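PDB 4TYZ: uncharacterized protein from Leishmania infantum, which belongs, through this C-terminal GRAM domain, to a family generally linked to sterol binding and transfer, though its own function remains unestablished. Local coordinates for residues Glu3-Lys8 with Cys45-Leu50; Cys24-Gly29 with Ala51-Ser56; Leu37-His42 with Met104-Lys109. All blocks are in the same frame, centred on the assembly; numbering follows the deposited sequence. Where two conformers were deposited one is given.

Contact 1 (Glu3-Lys8 with Cys45-Leu50)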
loop_
_atom_site.group_PDB
_atom_site.type_symbol
_atom_site.label_atom_id
_atom_site.label_comp_id
_atom_site.label_asym_id
_atom_site.label_seq_id
_atom_site.Cartn_x
_atom_site.Cartn_y
_atom_site.Cartn_z
ATOM N N GLU A 3 7.242 12.568 -2.604
ATOM C CA GLU A 3 8.544 11.923 -2.527
ATOM C C GLU A 3 9.195 12.224 -1.187
ATOM O O GLU A 3 9.860 11.368 -0.604
ATOM C CB GLU A 3 9.449 12.388 -3.669
ATOM C CG GLU A 3 8.993 11.975 -5.058
ATOM C CD GLU A 3 7.891 12.868 -5.629
ATOM O OE1 GLU A 3 7.436 13.811 -4.942
ATOM O OE2 GLU A 3 7.482 12.624 -6.780
ATOM N N GLY A 4 9.002 13.449 -0.705
ATOM C CA GLY A 4 9.548 13.851 0.580
ATOM C C GLY A 4 8.975 13.029 1.717
ATOM O O GLY A 4 9.685 12.659 2.652
ATOM N N VAL A 5 7.679 12.732 1.645
ATOM C CA VAL A 5 7.081 11.885 2.675
ATOM C C VAL A 5 7.766 10.522 2.673
ATOM O O VAL A 5 8.128 9.992 3.728
ATOM C CB VAL A 5 5.566 11.711 2.470
ATOM C CG1 VAL A 5 4.988 10.784 3.541
ATOM C CG2 VAL A 5 4.876 13.063 2.507
ATOM N N PHE A 6 7.964 9.962 1.482
ATOM C CA PHE A 6 8.609 8.664 1.376
ATOM C C PHE A 6 10.028 8.691 1.936
ATOM O O PHE A 6 10.422 7.785 2.678
ATOM C CB PHE A 6 8.648 8.185 -0.077
ATOM C CG PHE A 6 9.199 6.801 -0.225
ATOM C CD1 PHE A 6 8.447 5.711 0.163
ATOM C CD2 PHE A 6 10.470 6.587 -0.728
ATOM C CE1 PHE A 6 8.955 4.409 0.056
ATOM C CE2 PHE A 6 10.974 5.297 -0.851
ATOM C CZ PHE A 6 10.209 4.201 -0.453
ATOM N N ARG A 7 10.791 9.716 1.570
ATOM C CA ARG A 7 12.193 9.760 1.958
ATOM C C ARG A 7 12.369 10.019 3.448
ATOM O O ARG A 7 13.347 9.575 4.042
ATOM C CB ARG A 7 12.942 10.820 1.151
ATOM C CG ARG A 7 12.914 10.567 -0.352
ATOM C CD ARG A 7 13.504 9.206 -0.690
ATOM N NE ARG A 7 13.403 8.931 -2.122
ATOM C CZ ARG A 7 13.567 7.731 -2.672
ATOM N NH1 ARG A 7 13.839 6.671 -1.911
ATOM N NH2 ARG A 7 13.461 7.593 -3.985
ATOM N N LYS A 8 11.428 10.733 4.048
ATOM C CA LYS A 8 11.443 10.919 5.491
ATOM C C LYS A 8 11.072 9.620 6.221
ATOM O O LYS A 8 11.666 9.281 7.255
ATOM C CB LYS A 8 10.487 12.049 5.897
ATOM C CG LYS A 8 10.494 12.364 7.390
ATOM C CD LYS A 8 9.819 13.694 7.680
ATOM C CE LYS A 8 8.370 13.693 7.229
ATOM N NZ LYS A 8 7.542 12.755 8.036
ATOM N N CYS A 45 4.903 0.037 0.411
ATOM C CA CYS A 45 4.959 0.820 1.651
ATOM C C CYS A 45 3.720 1.668 1.840
ATOM O O CYS A 45 3.069 2.057 0.877
ATOM C CB CYS A 45 6.174 1.750 1.668
ATOM S SG CYS A 45 7.720 0.924 1.261
ATOM N N PHE A 46 3.430 1.974 3.094
ATOM C CA PHE A 46 2.338 2.885 3.416
ATOM C C PHE A 46 2.776 3.818 4.522
ATOM O O PHE A 46 3.378 3.370 5.492
ATOM C CB PHE A 46 1.082 2.115 3.849
ATOM C CG PHE A 46 -0.046 3.010 4.278
ATOM C CD1 PHE A 46 -0.988 3.438 3.358
ATOM C CD2 PHE A 46 -0.149 3.441 5.595
ATOM C CE1 PHE A 46 -2.028 4.284 3.747
ATOM C CE2 PHE A 46 -1.173 4.290 5.996
ATOM C CZ PHE A 46 -2.126 4.703 5.075
ATOM N N GLN A 47 2.476 5.108 4.375
ATOM C CA GLN A 47 2.661 6.079 5.456
ATOM C C GLN A 47 1.371 6.847 5.700
ATOM O O GLN A 47 0.784 7.387 4.765
ATOM C CB GLN A 47 3.798 7.057 5.125
ATOM C CG GLN A 47 3.951 8.219 6.128
ATOM C CD GLN A 47 4.292 7.741 7.524
ATOM O OE1 GLN A 47 5.287 7.044 7.727
ATOM N NE2 GLN A 47 3.472 8.120 8.499
ATOM N N SER A 48 0.945 6.914 6.961
ATOM C CA SER A 48 -0.202 7.728 7.348
ATOM C C SER A 48 0.102 9.212 7.152
ATOM O O SER A 48 1.201 9.679 7.452
ATOM C CB SER A 48 -0.573 7.471 8.810
ATOM O OG SER A 48 -0.885 6.114 9.034
ATOM N N THR A 49 -0.880 9.936 6.640
ATOM C CA THR A 49 -0.738 11.362 6.392
ATOM C C THR A 49 -0.552 12.144 7.677
ATOM O O THR A 49 0.297 13.038 7.762
ATOM C CB THR A 49 -1.969 11.911 5.661
ATOM O OG1 THR A 49 -2.113 11.243 4.410
ATOM C CG2 THR A 49 -1.826 13.419 5.423
ATOM N N LEU A 50 -1.352 11.808 8.680
ATOM C CA LEU A 50 -1.376 12.626 9.890
ATOM C C LEU A 50 -1.088 11.833 11.158
ATOM O O LEU A 50 -1.430 12.262 12.267
ATOM C CB LEU A 50 -2.728 13.329 10.021
ATOM C CG LEU A 50 -3.109 14.296 8.900
ATOM C CD1 LEU A 50 -4.506 14.854 9.157
ATOM C CD2 LEU A 50 -2.087 15.421 8.774
#
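The Phe6 ring meets Cys45 along its edge, with Cys45 SG 3.9 Å from Phe6 CE1. SG lies close to the ring plane, 85° off the ring normal, and 5.2 Å from the centroid of the Phe6 ring. This is a cysteine sulfur-aromatic contact of the in-plane kind, with the sulfur beside the ring and not above it. At the opposite corner of the same ring, Phe6 CD2 points at a face of the Arg7 guanidinium, 3.4 Å above its plane and offset toward its rim. Arg7 CZ is therefore also at the edge of the phenyl ring, while NH2 is hydrogen-bonded to Glu16 O. The rings of Phe38 and Phe10 also meet Phe6, both inclined to it. Phe6 reaches the strand because CG stands anti to the backbone N (chi1 -175°), which carries the ring out from the helix toward Cys45. Here the N-terminal helix 2-9 packs on the face of strand 43-48 that carries Cys45 and Gln47, in the seven-stranded antiparallel sheet of a GRAM domain, a member of the PH-like folds; Phe46, between the two contacting strand residues, has its CB directed away from the helix. One helical residue earlier, Val5 meets the second strand residue through aliphatic carbon, with CG1 3.8 Å from Gln47 CG. That carbon is brought to Val5 by chi1 (173°), which sets it opposite the backbone N of Gln47; a bend at chi2 then turns the amide back toward Ser48 O. There NE2 donates to Ser48 O at 2.9 Å in a nearly straight bond, the donor lying on a lone pair in the carbonyl plane. Gln47 OE1 is hydrogen-bonded to Ser9 OG, which also pairs with Val5 O.

Contact 2 (Cys24-Gly29 with Ala51-Ser56)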
loop_
_atom_site.group_PDB
_atom_site.type_symbol
_atom_site.label_atom_id
_atom_site.label_comp_id
_atom_site.label_asym_id
_atom_site.label_seq_id
_atom_site.Cartn_x
_atom_site.Cartn_y
_atom_site.Cartn_z
ATOM N N CYS A 24 -4.903 6.323 -0.225
ATOM C CA CYS A 24 -5.740 5.249 0.308
ATOM C C CYS A 24 -5.701 5.314 1.821
ATOM O O CYS A 24 -5.084 6.208 2.398
ATOM C CB CYS A 24 -5.288 3.865 -0.179
ATOM S SG CYS A 24 -3.619 3.409 0.372
ATOM N N ALA A 25 -6.368 4.375 2.469
ATOM C CA ALA A 25 -6.341 4.323 3.913
ATOM C C ALA A 25 -5.996 2.921 4.339
ATOM O O ALA A 25 -6.373 1.945 3.697
ATOM C CB ALA A 25 -7.667 4.756 4.506
ATOM N N TRP A 26 -5.264 2.837 5.431
ATOM C CA TRP A 26 -4.929 1.568 6.048
ATOM C C TRP A 26 -5.977 1.308 7.121
ATOM O O TRP A 26 -6.231 2.167 7.970
ATOM C CB TRP A 26 -3.515 1.648 6.619
ATOM C CG TRP A 26 -2.968 0.413 7.233
ATOM C CD1 TRP A 26 -3.476 -0.851 7.164
ATOM C CD2 TRP A 26 -1.795 0.336 8.041
ATOM N NE1 TRP A 26 -2.677 -1.717 7.876
ATOM C CE2 TRP A 26 -1.642 -1.010 8.429
ATOM C CE3 TRP A 26 -0.857 1.280 8.478
ATOM C CZ2 TRP A 26 -0.577 -1.441 9.222
ATOM C CZ3 TRP A 26 0.198 0.851 9.273
ATOM C CH2 TRP A 26 0.328 -0.499 9.628
ATOM N N VAL A 27 -6.623 0.147 7.075
ATOM C CA VAL A 27 -7.622 -0.162 8.081
ATOM C C VAL A 27 -7.185 -1.395 8.843
ATOM O O VAL A 27 -6.770 -2.398 8.246
ATOM C CB VAL A 27 -9.027 -0.371 7.467
ATOM C CG1 VAL A 27 -9.998 -0.901 8.517
ATOM C CG2 VAL A 27 -9.543 0.937 6.916
ATOM N N GLU A 28 -7.256 -1.307 10.164
ATOM C CA GLU A 28 -6.973 -2.450 11.018
ATOM C C GLU A 28 -8.024 -2.484 12.100
ATOM O O GLU A 28 -8.042 -1.630 12.987
ATOM C CB GLU A 28 -5.570 -2.367 11.613
ATOM C CG GLU A 28 -5.209 -3.575 12.464
ATOM C CD GLU A 28 -3.882 -3.398 13.162
ATOM O OE1 GLU A 28 -2.840 -3.655 12.522
ATOM O OE2 GLU A 28 -3.887 -2.984 14.343
ATOM N N GLY A 29 -8.907 -3.468 12.006
ATOM C CA GLY A 29 -10.079 -3.507 12.855
ATOM C C GLY A 29 -10.884 -2.230 12.719
ATOM O O GLY A 29 -11.301 -1.864 11.618
ATOM N N ALA A 51 -0.450 10.683 10.997
ATOM C CA ALA A 51 -0.090 9.851 12.136
ATOM C C ALA A 51 1.222 9.131 11.860
ATOM O O ALA A 51 1.707 9.118 10.727
ATOM C CB ALA A 51 -1.195 8.849 12.436
ATOM N N ALA A 52 1.792 8.529 12.899
ATOM C CA ALA A 52 3.055 7.807 12.768
ATOM C C ALA A 52 2.950 6.501 11.988
ATOM O O ALA A 52 3.931 6.078 11.361
ATOM C CB ALA A 52 3.628 7.521 14.143
ATOM N N ALA A 53 1.778 5.871 12.047
ATOM C CA ALA A 53 1.569 4.523 11.523
ATOM C C ALA A 53 2.054 4.368 10.089
ATOM O O ALA A 53 1.731 5.170 9.215
ATOM C CB ALA A 53 0.104 4.138 11.617
ATOM N N HIS A 54 2.858 3.340 9.878
ATOM C CA HIS A 54 3.400 3.053 8.561
ATOM C C HIS A 54 3.831 1.602 8.486
ATOM O O HIS A 54 4.036 0.952 9.511
ATOM C CB HIS A 54 4.596 3.967 8.263
ATOM C CG HIS A 54 5.749 3.773 9.192
ATOM N ND1 HIS A 54 5.771 4.293 10.474
ATOM C CD2 HIS A 54 6.924 3.118 9.042
ATOM C CE1 HIS A 54 6.904 3.971 11.062
ATOM N NE2 HIS A 54 7.628 3.256 10.212
ATOM N N PHE A 55 3.978 1.085 7.274
ATOM C CA PHE A 55 4.559 -0.242 7.119
ATOM C C PHE A 55 5.352 -0.308 5.825
ATOM O O PHE A 55 5.181 0.520 4.934
ATOM C CB PHE A 55 3.477 -1.357 7.162
ATOM C CG PHE A 55 2.539 -1.386 5.968
ATOM C CD1 PHE A 55 2.947 -1.902 4.740
ATOM C CD2 PHE A 55 1.230 -0.927 6.087
ATOM C CE1 PHE A 55 2.073 -1.929 3.643
ATOM C CE2 PHE A 55 0.353 -0.972 5.009
ATOM C CZ PHE A 55 0.770 -1.462 3.788
ATOM N N SER A 56 6.224 -1.303 5.737
ATOM C CA SER A 56 6.872 -1.621 4.467
ATOM C C SER A 56 7.010 -3.118 4.389
ATOM O O SER A 56 7.401 -3.763 5.367
ATOM C CB SER A 56 8.236 -0.942 4.330
ATOM O OG SER A 56 9.099 -1.319 5.392
#
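Trp26 presents a face of its indole to the edge of Phe55, forming a T-shaped pair. The centroids of the Trp26 six-membered ring and the Phe55 ring are 4.8 Å apart, and their planes are inclined by 77°. Phe55 CD2 does most of the touching: it stands 3.5 Å above the indole plane, offset toward the rim, and lies 3.7 Å from Trp26 CZ2. The rim of the same indole is occupied by backbone, the His54 N atom sitting near the ring plane 3.7 Å from Trp26 CZ3. Ala53 adds a small apolar contact beside it, its CB 4.0 Å from Trp26 CZ3.

Both aromatic groups are aimed by their first torsions. In Trp26, CG is anti to the backbone N (chi1 -177°), extending the indole from its strand toward residues 53-55. In Phe55, CG lies between the backbone N and the carbonyl carbon (chi1 69°), which turns the CD2 edge of the ring onto the indole face. Ile88 of strand 87-91 touches both side chains.

The turn that delivers Ala53 and Phe55 is tied down in its own right. His54, with its CB directed away from segment 24-29, turns its ring so that ND1 donates to Ala52 O at 2.7 Å, the bond lying close to the imidazole plane. Ala53 O is hydrogen-bonded to Ser48 OG, and backbone bonding between Phe55 and Phe46 sets the strand in place, just as bonding with Lys33 sets Trp26. Strands 20-28 and 54-58 are not neighbours in the sheet, since 31-39 and 43-48 lie between them. That their side chains nevertheless meet is consistent with strong curvature of the sheet, as in the bent antiparallel barrel of PH-like domains.

Contact 3 (Leu37-His42 with Met104-Lys109)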
loop_
_atom_site.group_PDB
_atom_site.type_symbol
_atom_site.label_atom_id
_atom_site.label_comp_id
_atom_site.label_asym_id
_atom_site.label_seq_id
_atom_site.Cartn_x
_atom_site.Cartn_y
_atom_site.Cartn_z
ATOM N N LEU A 37 0.033 5.021 -0.277
ATOM C CA LEU A 37 0.642 3.770 -0.705
ATOM C C LEU A 37 1.792 4.099 -1.646
ATOM O O LEU A 37 1.603 4.855 -2.594
ATOM C CB LEU A 37 -0.399 2.899 -1.406
ATOM C CG LEU A 37 0.094 1.513 -1.779
ATOM C CD1 LEU A 37 0.241 0.750 -0.489
ATOM C CD2 LEU A 37 -0.895 0.827 -2.725
ATOM N N PHE A 38 2.979 3.566 -1.362
ATOM C CA PHE A 38 4.154 3.759 -2.216
ATOM C C PHE A 38 4.574 2.454 -2.868
ATOM O O PHE A 38 4.672 1.427 -2.200
ATOM C CB PHE A 38 5.339 4.293 -1.412
ATOM C CG PHE A 38 5.057 5.565 -0.665
ATOM C CD1 PHE A 38 5.225 6.793 -1.280
ATOM C CD2 PHE A 38 4.655 5.532 0.663
ATOM C CE1 PHE A 38 5.000 7.968 -0.582
ATOM C CE2 PHE A 38 4.420 6.700 1.359
ATOM C CZ PHE A 38 4.597 7.918 0.740
ATOM N N ILE A 39 4.860 2.509 -4.164
ATOM C CA ILE A 39 5.324 1.342 -4.898
ATOM C C ILE A 39 6.754 1.595 -5.374
ATOM O O ILE A 39 7.023 2.579 -6.064
ATOM C CB ILE A 39 4.394 1.043 -6.070
ATOM C CG1 ILE A 39 3.019 0.634 -5.517
ATOM C CG2 ILE A 39 4.973 -0.033 -6.970
ATOM C CD1 ILE A 39 1.943 0.611 -6.532
ATOM N N THR A 40 7.669 0.731 -4.950
ATOM C CA THR A 40 9.048 0.802 -5.386
ATOM C C THR A 40 9.385 -0.534 -6.049
ATOM O O THR A 40 8.540 -1.437 -6.087
ATOM C CB THR A 40 10.016 1.119 -4.203
ATOM O OG1 THR A 40 10.300 -0.079 -3.464
ATOM C CG2 THR A 40 9.409 2.165 -3.279
ATOM N N PRO A 41 10.593 -0.665 -6.613
ATOM C CA PRO A 41 10.840 -1.949 -7.278
ATOM C C PRO A 41 10.813 -3.166 -6.336
ATOM O O PRO A 41 10.434 -4.251 -6.779
ATOM C CB PRO A 41 12.238 -1.757 -7.884
ATOM C CG PRO A 41 12.344 -0.270 -8.109
ATOM C CD PRO A 41 11.626 0.341 -6.927
ATOM N N HIS A 42 11.168 -2.990 -5.066
ATOM C CA HIS A 42 11.237 -4.127 -4.143
ATOM C C HIS A 42 10.238 -4.073 -2.991
ATOM O O HIS A 42 10.064 -5.080 -2.296
ATOM C CB HIS A 42 12.647 -4.248 -3.557
ATOM C CG HIS A 42 13.691 -4.555 -4.577
ATOM N ND1 HIS A 42 14.635 -3.632 -4.975
ATOM C CD2 HIS A 42 13.923 -5.674 -5.301
ATOM C CE1 HIS A 42 15.409 -4.175 -5.900
ATOM N NE2 HIS A 42 15.001 -5.409 -6.115
ATOM N N MET A 104 0.497 -5.322 -9.142
ATOM C CA MET A 104 0.730 -6.536 -9.923
ATOM C C MET A 104 2.033 -6.472 -10.689
ATOM O O MET A 104 2.783 -7.439 -10.738
ATOM C CB MET A 104 -0.403 -6.785 -10.927
ATOM C CG MET A 104 -1.710 -7.300 -10.357
ATOM S SD MET A 104 -1.569 -8.799 -9.359
ATOM C CE MET A 104 -1.636 -8.003 -7.749
ATOM N N SER A 105 2.303 -5.319 -11.289
ATOM C CA SER A 105 3.472 -5.177 -12.146
ATOM C C SER A 105 4.760 -5.437 -11.379
ATOM O O SER A 105 5.698 -6.028 -11.912
ATOM C CB SER A 105 3.508 -3.786 -12.779
ATOM O OG SER A 105 2.421 -3.616 -13.663
ATOM N N GLN A 106 4.809 -5.012 -10.121
ATOM C CA GLN A 106 6.026 -5.218 -9.345
ATOM C C GLN A 106 6.031 -6.562 -8.650
ATOM O O GLN A 106 7.065 -7.213 -8.560
ATOM C CB GLN A 106 6.219 -4.100 -8.316
ATOM C CG GLN A 106 6.465 -2.738 -8.935
ATOM C CD GLN A 106 7.460 -2.782 -10.073
ATOM O OE1 GLN A 106 8.610 -3.188 -9.900
ATOM N NE2 GLN A 106 7.017 -2.378 -11.250
ATOM N N TRP A 107 4.876 -6.972 -8.135
ATOM C CA TRP A 107 4.791 -8.235 -7.426
ATOM C C TRP A 107 5.005 -9.425 -8.362
ATOM O O TRP A 107 5.708 -10.373 -8.011
ATOM C CB TRP A 107 3.439 -8.335 -6.719
ATOM C CG TRP A 107 3.239 -9.586 -5.948
ATOM C CD1 TRP A 107 4.046 -10.095 -4.975
ATOM C CD2 TRP A 107 2.141 -10.491 -6.078
ATOM N NE1 TRP A 107 3.514 -11.268 -4.489
ATOM C CE2 TRP A 107 2.341 -11.530 -5.151
ATOM C CE3 TRP A 107 1.001 -10.514 -6.888
ATOM C CZ2 TRP A 107 1.449 -12.593 -5.015
ATOM C CZ3 TRP A 107 0.111 -11.570 -6.749
ATOM C CH2 TRP A 107 0.345 -12.597 -5.822
ATOM N N LEU A 108 4.403 -9.372 -9.549
ATOM C CA LEU A 108 4.532 -10.471 -10.507
ATOM C C LEU A 108 5.843 -10.400 -11.298
ATOM O O LEU A 108 6.145 -11.309 -12.075
ATOM C CB LEU A 108 3.351 -10.487 -11.478
ATOM C CG LEU A 108 1.933 -10.583 -10.916
ATOM C CD1 LEU A 108 0.912 -10.359 -12.024
ATOM C CD2 LEU A 108 1.704 -11.930 -10.252
ATOM N N LYS A 109 6.600 -9.320 -11.102
ATOM C CA LYS A 109 7.913 -9.132 -11.719
ATOM C C LYS A 109 7.832 -9.143 -13.242
ATOM O O LYS A 109 8.539 -9.903 -13.905
ATOM C CB LYS A 109 8.895 -10.209 -11.238
HETATM O O HOH W 1 9.815 -5.232 -9.005
HETATM O O HOH W 2 9.754 -7.572 -7.259
#
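Gln106 O accepts a bond from water 2 at 3.0 Å, and the same water reaches weakly to Pro41 O, so that solvent probably links the helix to the loop. Water 1 lies 2.5 Å from both Pro41 O and Gln106 OE1, closer than a normal hydrogen bond, and a second bridge through it is doubtful. Each water has more acceptors in reach than protons to give, so not all of these links can be made at once.

Beside these waters the contact is made by carbon. Gln106 CG meets Ile39 CG2 at 3.7 Å, the two side chains crossing at a slant, and the same Gln106 CG approaches Thr40 O at 3.8 Å. Gln106 bends at chi2 (-45°), which turns its amide toward Pro41 and sets OE1 3.7 Å from Pro41 CA. Leu19 also touches the Gln106 side chain, and Tyr59 packs on Ile39 while its OH is hydrogen-bonded to Thr40 O.

The loop after strand 31-39 has polar fastenings of its own. Glu16 bonds to Thr40 OG1 through OE1 and to His42 ND1 through OE2, so one carboxylate spans the bend around Pro41. On the helical side, Leu108 N donates to Met104 O at 2.8 Å, and Trp107 NE1 is bonded to Ile62 O, tying helix 96-107 to strand 62-67. A C-terminal helix packed at one end of the curved sheet is a hallmark of PH-like domains. With no direct hydrogen bond between the segments, Gln106 joins helix to loop by the apolar meeting of its CG with Ile39 CG2 and by a probable solvent-mediated link from its backbone carbonyl.

Overall arrangement
All three contacts hold pieces of one antiparallel sheet, but at different depths. Contact 1 is buried and fixes the N-terminal helix on strand 43-48; contact 2 lies at the surface and joins strands 20-28 and 54-58; contact 3 is partly buried and seats the C-terminal helix by the end of strand 31-39. Adjacent strands couple contacts 1 and 2 through Phe46 N and Phe55 O, and contacts 1 and 3 through Cys45 O and Phe38 N. Contacts 2 and 3 lie on opposite sides of the chain's centre, about 18 Å apart between centres. Sulfur-aromatic and aliphatic packing in contact 1 gives way to paired aromatic rings in contact 2 and to aliphatic packing with probable water links in contact 3.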